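Local coordinates for protein chitinase A (Cycas revoluta, PDB 4MNK) that probably hydrolyses chitin, as a plant class V chitinase of glycosyl hydrolase family 18, and is seen here holding N-acetylglucosamine oligomers, at residues 33-38 against 72-77. Sequence-based numbering, arbitrary orientation.
Sequences YAFAEL and LISIGG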
ATOM      1  N   TYR A  33      -4.395   5.239   8.446  1.00  5.73           N
ATOM      2  CA  TYR A  33      -5.404   4.379   9.051  1.00  5.96           C
ATOM      3  C   TYR A  33      -6.158   3.685   7.918  1.00  5.98           C
ATOM      4  O   TYR A  33      -6.727   4.351   7.053  1.00  6.03           O
ATOM      5  CB  TYR A  33      -6.360   5.235   9.883  1.00  6.28           C
ATOM      6  CG  TYR A  33      -7.426   4.485  10.651  1.00  6.67           C
ATOM      7  CD1 TYR A  33      -7.334   4.343  12.032  1.00  7.76           C
ATOM      8  CD2 TYR A  33      -8.542   3.946  10.006  1.00  7.88           C
ATOM      9  CE1 TYR A  33      -8.308   3.670  12.752  1.00  8.92           C
ATOM     10  CE2 TYR A  33      -9.525   3.262  10.725  1.00  8.72           C
ATOM     11  CZ  TYR A  33      -9.397   3.134  12.097  1.00  8.89           C
ATOM     12  OH  TYR A  33     -10.362   2.469  12.826  1.00 11.15           O
ATOM     13  N   ALA A  34      -6.163   2.354   7.930  1.00  6.06           N
ATOM     14  CA  ALA A  34      -6.825   1.553   6.893  1.00  6.31           C
ATOM     15  C   ALA A  34      -7.880   0.644   7.537  1.00  6.32           C
ATOM     16  O   ALA A  34      -7.525  -0.176   8.377  1.00  6.47           O
ATOM     17  CB  ALA A  34      -5.786   0.716   6.144  1.00  6.54           C
ATOM     18  N   PHE A  35      -9.167   0.753   7.186  1.00  6.64           N
ATOM     19  CA  PHE A  35      -9.730   1.629   6.161  1.00  6.87           C
ATOM     20  C   PHE A  35     -11.068   2.183   6.644  1.00  7.21           C
ATOM     21  O   PHE A  35     -11.792   1.528   7.407  1.00  7.56           O
ATOM     22  CB  PHE A  35     -10.039   0.842   4.880  1.00  7.02           C
ATOM     23  CG  PHE A  35      -8.836   0.268   4.190  1.00  6.82           C
ATOM     24  CD1 PHE A  35      -8.082   1.045   3.318  1.00  6.98           C
ATOM     25  CD2 PHE A  35      -8.485  -1.068   4.375  1.00  7.52           C
ATOM     26  CE1 PHE A  35      -6.972   0.514   2.664  1.00  7.33           C
ATOM     27  CE2 PHE A  35      -7.383  -1.613   3.721  1.00  7.76           C
ATOM     28  CZ  PHE A  35      -6.622  -0.821   2.868  1.00  7.29           C
ATOM     29  N   ALA A  36     -11.416   3.374   6.168  1.00  7.20           N
ATOM     30  CA  ALA A  36     -12.797   3.832   6.224  1.00  7.48           C
ATOM     31  C   ALA A  36     -13.568   3.115   5.115  1.00  7.82           C
ATOM     32  O   ALA A  36     -12.987   2.737   4.089  1.00  7.83           O
ATOM     33  CB  ALA A  36     -12.864   5.330   6.040  1.00  7.54           C
ATOM     34  N   GLU A  37     -14.869   2.933   5.326  0.50  8.04           N
ATOM     35  CA  GLU A  37     -15.723   2.229   4.370  0.50  8.39           C
ATOM     36  C   GLU A  37     -16.564   3.203   3.547  0.50  8.25           C
ATOM     37  O   GLU A  37     -16.862   4.314   3.994  0.50  8.09           O
ATOM     38  CB  GLU A  37     -16.615   1.211   5.090  0.50  8.84           C
ATOM     39  CG  GLU A  37     -17.657   1.827   6.001  0.50  9.79           C
ATOM     40  CD  GLU A  37     -18.425   0.790   6.800  0.50 10.80           C
ATOM     41  OE1 GLU A  37     -19.634   0.994   7.027  0.50 11.34           O
ATOM     42  OE2 GLU A  37     -17.821  -0.229   7.196  0.50 11.27           O
ATOM     43  N   LEU A  38     -16.934   2.779   2.339  1.00  8.20           N
ATOM     44  CA  LEU A  38     -17.709   3.616   1.421  1.00  8.44           C
ATOM     45  C   LEU A  38     -19.155   3.797   1.863  1.00  8.50           C
ATOM     46  O   LEU A  38     -19.756   4.837   1.602  1.00  8.44           O
ATOM     47  CB  LEU A  38     -17.646   3.055  -0.003  1.00  8.76           C
ATOM     48  CG  LEU A  38     -16.399   3.421  -0.818  1.00  9.92           C
ATOM     49  CD1 LEU A  38     -15.157   2.668  -0.347  1.00 11.71           C
ATOM     50  CD2 LEU A  38     -16.630   3.176  -2.300  1.00 11.06           C
ATOM     51  N   LEU A  72      -3.103  10.102   7.565  1.00  5.28           N
ATOM     52  CA  LEU A  72      -4.145  10.102   6.552  1.00  5.24           C
ATOM     53  C   LEU A  72      -5.073   8.936   6.829  1.00  5.16           C
ATOM     54  O   LEU A  72      -4.670   7.935   7.423  1.00  5.25           O
ATOM     55  CB  LEU A  72      -3.559   9.978   5.139  1.00  5.31           C
ATOM     56  CG  LEU A  72      -2.722  11.143   4.584  1.00  5.47           C
ATOM     57  CD1 LEU A  72      -1.263  11.085   5.036  1.00  6.76           C
ATOM     58  CD2 LEU A  72      -2.801  11.188   3.062  1.00  6.41           C
ATOM     59  N   ILE A  73      -6.324   9.075   6.420  1.00  5.13           N
ATOM     60  CA  ILE A  73      -7.261   7.966   6.506  1.00  5.74           C
ATOM     61  C   ILE A  73      -7.558   7.453   5.097  1.00  5.42           C
ATOM     62  O   ILE A  73      -7.900   8.227   4.198  1.00  5.63           O
ATOM     63  CB  ILE A  73      -8.534   8.329   7.325  1.00  6.20           C
ATOM     64  CG1 ILE A  73      -9.462   7.115   7.463  1.00  6.91           C
ATOM     65  CG2 ILE A  73      -9.244   9.559   6.750  1.00  6.59           C
ATOM     66  CD1 ILE A  73     -10.444   7.220   8.614  1.00  8.36           C
ATOM     67  N   SER A  74      -7.364   6.151   4.907  1.00  5.69           N
ATOM     68  CA  SER A  74      -7.568   5.513   3.613  1.00  5.89           C
ATOM     69  C   SER A  74      -8.979   4.952   3.504  1.00  5.96           C
ATOM     70  O   SER A  74      -9.471   4.290   4.421  1.00  6.21           O
ATOM     71  CB  SER A  74      -6.526   4.413   3.388  1.00  6.11           C
ATOM     72  OG  SER A  74      -6.668   3.821   2.109  1.00  6.71           O
ATOM     73  N   ILE A  75      -9.618   5.229   2.371  1.00  6.16           N
ATOM     74  CA  ILE A  75     -10.990   4.820   2.113  1.00  6.59           C
ATOM     75  C   ILE A  75     -10.992   3.697   1.084  1.00  6.65           C
ATOM     76  O   ILE A  75     -10.425   3.837  -0.005  1.00  6.66           O
ATOM     77  CB  ILE A  75     -11.825   6.006   1.574  1.00  6.82           C
ATOM     78  CG1 ILE A  75     -11.839   7.155   2.589  1.00  7.35           C
ATOM     79  CG2 ILE A  75     -13.245   5.556   1.216  1.00  7.23           C
ATOM     80  CD1 ILE A  75     -12.210   8.507   1.992  1.00  9.10           C
ATOM     81  N   GLY A  76     -11.626   2.585   1.442  1.00  6.97           N
ATOM     82  CA  GLY A  76     -11.788   1.464   0.531  1.00  7.75           C
ATOM     83  C   GLY A  76     -10.988   0.252   0.949  1.00  8.36           C
ATOM     84  O   GLY A  76     -11.245  -0.339   1.997  1.00  8.33           O
ATOM     85  N   GLY A  77     -10.011  -0.109   0.124  1.00  8.98           N
ATOM     86  CA  GLY A  77      -9.209  -1.304   0.343  1.00 10.26           C
ATOM     87  C   GLY A  77      -9.263  -2.217  -0.860  1.00 11.16           C
ATOM     88  O   GLY A  77      -9.994  -1.959  -1.819  1.00 11.31           O
TER
HETATM   89  O   HOH W   1     -13.691  -0.528   3.336  1.00 12.72           O
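Ala-36 O is gripped by the N-H of Gly-76 at 3.0 Å and, weakly, by a water that also donates to Gly-76 O; Ile-75 CA adds a C-H···O contact. Three more backbone bonds tie the parallel strands, Tyr-33 N to Leu-72 O, Ser-74 N to Tyr-33 O and Ala-36 N to Ser-74 O, the last being the shortest at 2.8 Å. The peptide between Ala-34 and Phe-35 is cis, and Ala-34 CB lies over the centre of one face of the Phe-35 ring; on the other, the bare Gly-77 CA makes a CH-pi contact, 3.6 Å from the centroid. Ser-74 OG, hydrogen-bonded to Asp-116, meets the ring edge in plane, 3.3 Å from Phe-35 CD1; its position anti to the backbone N (chi1 -177°) brings it there. Phe-35 lines the glycan pocket and touches two N-acetylglucosamine units, so an alanine here would probably deprive the glycan of an aromatic contact and leave Gly-77 CA without its CH-pi partner. On the face opposite Ser-74, Ile-73 CD1 touches both Tyr-33 CD2 and Ala-36 CB; past the end of strand 30-36, Leu-38 CD1 reaches Ile-75 CG2 at 3.8 Å. These neighbouring strands belong to the TIM barrel and are linked through helix 52-63; helix 93-110 packs on Ala-36, Ile-73 and Ile-75, helix 80-90 meets Leu-38, and strand 114-119 continues the barrel beside strand 70-77.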